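Local coordinates for protein endoglucanase A (Clostridium acetobutylicum, PDB 3IK2) that probably cleaves internal beta-1,4-glucosidic bonds of cellulose and related glucans, as a family 44 glycoside hydrolase endoglucanase, at residues Val83-His88 with Asn157-Lys162. Sequence-based numbering, arbitrary orientation.
With ACT (acetate ion), chain I.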
loop_
_atom_site.group_PDB
_atom_site.type_symbol
_atom_site.label_atom_id
_atom_site.label_comp_id
_atom_site.label_asym_id
_atom_site.label_seq_id
_atom_site.Cartn_x
_atom_site.Cartn_y
_atom_site.Cartn_z
ATOM N N VAL A 83 -16.533 -14.273 0.260
ATOM C CA VAL A 83 -15.132 -13.984 0.487
ATOM C C VAL A 83 -14.957 -12.511 0.936
ATOM O O VAL A 83 -14.280 -12.224 1.931
ATOM C CB VAL A 83 -14.278 -14.314 -0.790
ATOM C CG1 VAL A 83 -12.861 -13.700 -0.721
ATOM C CG2 VAL A 83 -14.215 -15.848 -1.076
ATOM N N TYR A 84 -15.580 -11.593 0.192
ATOM C CA TYR A 84 -15.532 -10.139 0.468
ATOM C C TYR A 84 -16.312 -9.744 1.727
ATOM O O TYR A 84 -15.898 -8.845 2.468
ATOM C CB TYR A 84 -16.016 -9.337 -0.751
ATOM C CG TYR A 84 -15.006 -9.262 -1.893
ATOM C CD1 TYR A 84 -14.738 -8.050 -2.520
ATOM C CD2 TYR A 84 -14.327 -10.396 -2.342
ATOM C CE1 TYR A 84 -13.839 -7.965 -3.565
ATOM C CE2 TYR A 84 -13.410 -10.321 -3.373
ATOM C CZ TYR A 84 -13.178 -9.098 -3.983
ATOM O OH TYR A 84 -12.291 -9.010 -5.025
ATOM N N THR A 85 -17.447 -10.390 1.975
ATOM C CA THR A 85 -18.148 -10.108 3.220
ATOM C C THR A 85 -17.414 -10.678 4.458
ATOM O O THR A 85 -17.340 -10.021 5.497
ATOM C CB THR A 85 -19.691 -10.380 3.134
ATOM O OG1 THR A 85 -19.956 -11.775 2.970
ATOM C CG2 THR A 85 -20.304 -9.618 1.937
ATOM N N ALA A 86 -16.785 -11.842 4.344
ATOM C CA ALA A 86 -15.944 -12.310 5.458
ATOM C C ALA A 86 -14.819 -11.285 5.699
ATOM O O ALA A 86 -14.580 -10.870 6.833
ATOM C CB ALA A 86 -15.363 -13.703 5.177
ATOM N N PHE A 87 -14.145 -10.892 4.614
ATOM C CA PHE A 87 -13.106 -9.859 4.658
ATOM C C PHE A 87 -13.563 -8.542 5.319
ATOM O O PHE A 87 -12.973 -8.109 6.309
ATOM C CB PHE A 87 -12.512 -9.601 3.265
ATOM C CG PHE A 87 -11.488 -8.510 3.249
ATOM C CD1 PHE A 87 -10.190 -8.758 3.655
ATOM C CD2 PHE A 87 -11.825 -7.217 2.810
ATOM C CE1 PHE A 87 -9.243 -7.729 3.650
ATOM C CE2 PHE A 87 -10.872 -6.181 2.819
ATOM C CZ PHE A 87 -9.590 -6.453 3.236
ATOM N N HIS A 88 -14.597 -7.901 4.784
ATOM C CA HIS A 88 -15.029 -6.610 5.359
ATOM C C HIS A 88 -15.629 -6.731 6.757
ATOM O O HIS A 88 -15.505 -5.814 7.564
ATOM C CB HIS A 88 -15.973 -5.830 4.436
ATOM C CG HIS A 88 -16.261 -4.436 4.930
ATOM N ND1 HIS A 88 -15.268 -3.521 5.196
ATOM C CD2 HIS A 88 -17.428 -3.804 5.199
ATOM C CE1 HIS A 88 -15.806 -2.395 5.630
ATOM N NE2 HIS A 88 -17.120 -2.537 5.627
ATOM N N ASN A 157 -23.354 -3.323 -5.813
ATOM C CA ASN A 157 -24.698 -3.159 -5.271
ATOM C C ASN A 157 -24.978 -4.133 -4.103
ATOM O O ASN A 157 -25.563 -3.741 -3.122
ATOM C CB ASN A 157 -25.765 -3.322 -6.373
ATOM C CG ASN A 157 -27.177 -3.047 -5.860
ATOM O OD1 ASN A 157 -27.569 -1.882 -5.676
ATOM N ND2 ASN A 157 -27.948 -4.114 -5.618
ATOM N N TYR A 158 -24.539 -5.381 -4.231
ATOM C CA TYR A 158 -24.670 -6.386 -3.172
ATOM C C TYR A 158 -23.921 -5.932 -1.918
ATOM O O TYR A 158 -24.406 -6.084 -0.808
ATOM C CB TYR A 158 -24.137 -7.755 -3.647
ATOM C CG TYR A 158 -24.198 -8.831 -2.569
ATOM C CD1 TYR A 158 -25.307 -9.664 -2.453
ATOM C CD2 TYR A 158 -23.158 -8.992 -1.658
ATOM C CE1 TYR A 158 -25.385 -10.617 -1.465
ATOM C CE2 TYR A 158 -23.233 -9.922 -0.649
ATOM C CZ TYR A 158 -24.344 -10.738 -0.563
ATOM O OH TYR A 158 -24.402 -11.685 0.421
ATOM N N LEU A 159 -22.735 -5.370 -2.113
ATOM C CA LEU A 159 -21.883 -4.961 -1.011
ATOM C C LEU A 159 -22.458 -3.750 -0.284
ATOM O O LEU A 159 -22.464 -3.688 0.945
ATOM C CB LEU A 159 -20.438 -4.706 -1.498
ATOM C CG LEU A 159 -19.660 -5.933 -2.017
ATOM C CD1 LEU A 159 -18.383 -5.501 -2.754
ATOM C CD2 LEU A 159 -19.307 -6.915 -0.884
ATOM N N VAL A 160 -22.948 -2.787 -1.053
ATOM C CA VAL A 160 -23.544 -1.566 -0.503
ATOM C C VAL A 160 -24.872 -1.898 0.186
ATOM O O VAL A 160 -25.223 -1.308 1.215
ATOM C CB VAL A 160 -23.721 -0.489 -1.604
ATOM C CG1 VAL A 160 -24.600 0.702 -1.107
ATOM C CG2 VAL A 160 -22.350 -0.008 -2.047
ATOM N N ASN A 161 -25.605 -2.844 -0.389
ATOM C CA ASN A 161 -26.828 -3.311 0.253
ATOM C C ASN A 161 -26.546 -3.845 1.660
ATOM O O ASN A 161 -27.305 -3.589 2.589
ATOM C CB ASN A 161 -27.543 -4.376 -0.588
ATOM C CG ASN A 161 -28.729 -5.044 0.188
ATOM O OD1 ASN A 161 -28.532 -5.998 0.967
ATOM N ND2 ASN A 161 -29.930 -4.529 -0.025
ATOM N N LYS A 162 -25.448 -4.584 1.801
ATOM C CA LYS A 162 -25.049 -5.129 3.101
ATOM C C LYS A 162 -24.511 -4.067 4.056
ATOM O O LYS A 162 -24.920 -3.993 5.210
ATOM C CB LYS A 162 -24.061 -6.284 2.918
ATOM C CG LYS A 162 -23.728 -7.024 4.197
ATOM C CD LYS A 162 -23.134 -8.384 3.862
ATOM C CE LYS A 162 -23.452 -9.410 4.942
ATOM N NZ LYS A 162 -22.967 -9.036 6.311
HETATM C C ACT I . -31.342 -4.546 -4.553
HETATM O O ACT I . -30.639 -3.520 -4.446
HETATM O OXT ACT I . -31.285 -5.168 -5.647
HETATM C CH3 ACT I . -32.204 -5.004 -3.415
HETATM O O HOH W 1 -21.797 -12.753 1.292
#
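The methyl CG2 of T85 is the point on which three side chains of helix 152-163 converge. K162 passes across it at about a right angle, K162 CD lying 3.6 Å from T85 CG2. Y158 meets the same methyl with the edge of its ring, near the ring plane, Y158 CE2 standing 3.9 Å from T85 CG2, and the two side chains again cross almost perpendicularly. L159 supplies the third contact through its branch CD2, 4.0 Å from T85 CG2. L159 CD2 also rests 4.1 Å from Y84 CB, while L159 CD1 approaches the Y84 ring obliquely. T85 carries CG2 anti to its carbonyl carbon and OG1 between N and that carbon (chi1 67°), which aims the methyl at the opposing helix and turns the hydroxyl to one flank. There a water accepts hydrogen bonds from both T85 OG1 (2.7 Å) and Y158 OH (2.9 Å), a polar bridge beside the apolar contact. The pair belongs to the TIM-like barrel of the family 44 enzyme: helix 82-93 precedes barrel strand 99-103, and helix 152-163 precedes the adjoining strand 174-177, so neighbouring helices of the outer layer meet here. Their local axes run 11.3 Å apart at closest approach and cross at -37°; the segments bury 190 Å² between them, the close contacts are all between side-chain atoms, and no direct hydrogen bond links the two. Y84 points its ring inward from this seam, its OH hydrogen-bonded to the backbone O of T102 and its ring stacked on Y45 and edge-to-face with F155. At the solvent side, K162 bends at its last torsion, and its NZ makes a long, weak ion pair with D89. N157 ND2 donates a nearly straight bond (172°) to an acetate, probably from the crystallisation liquor.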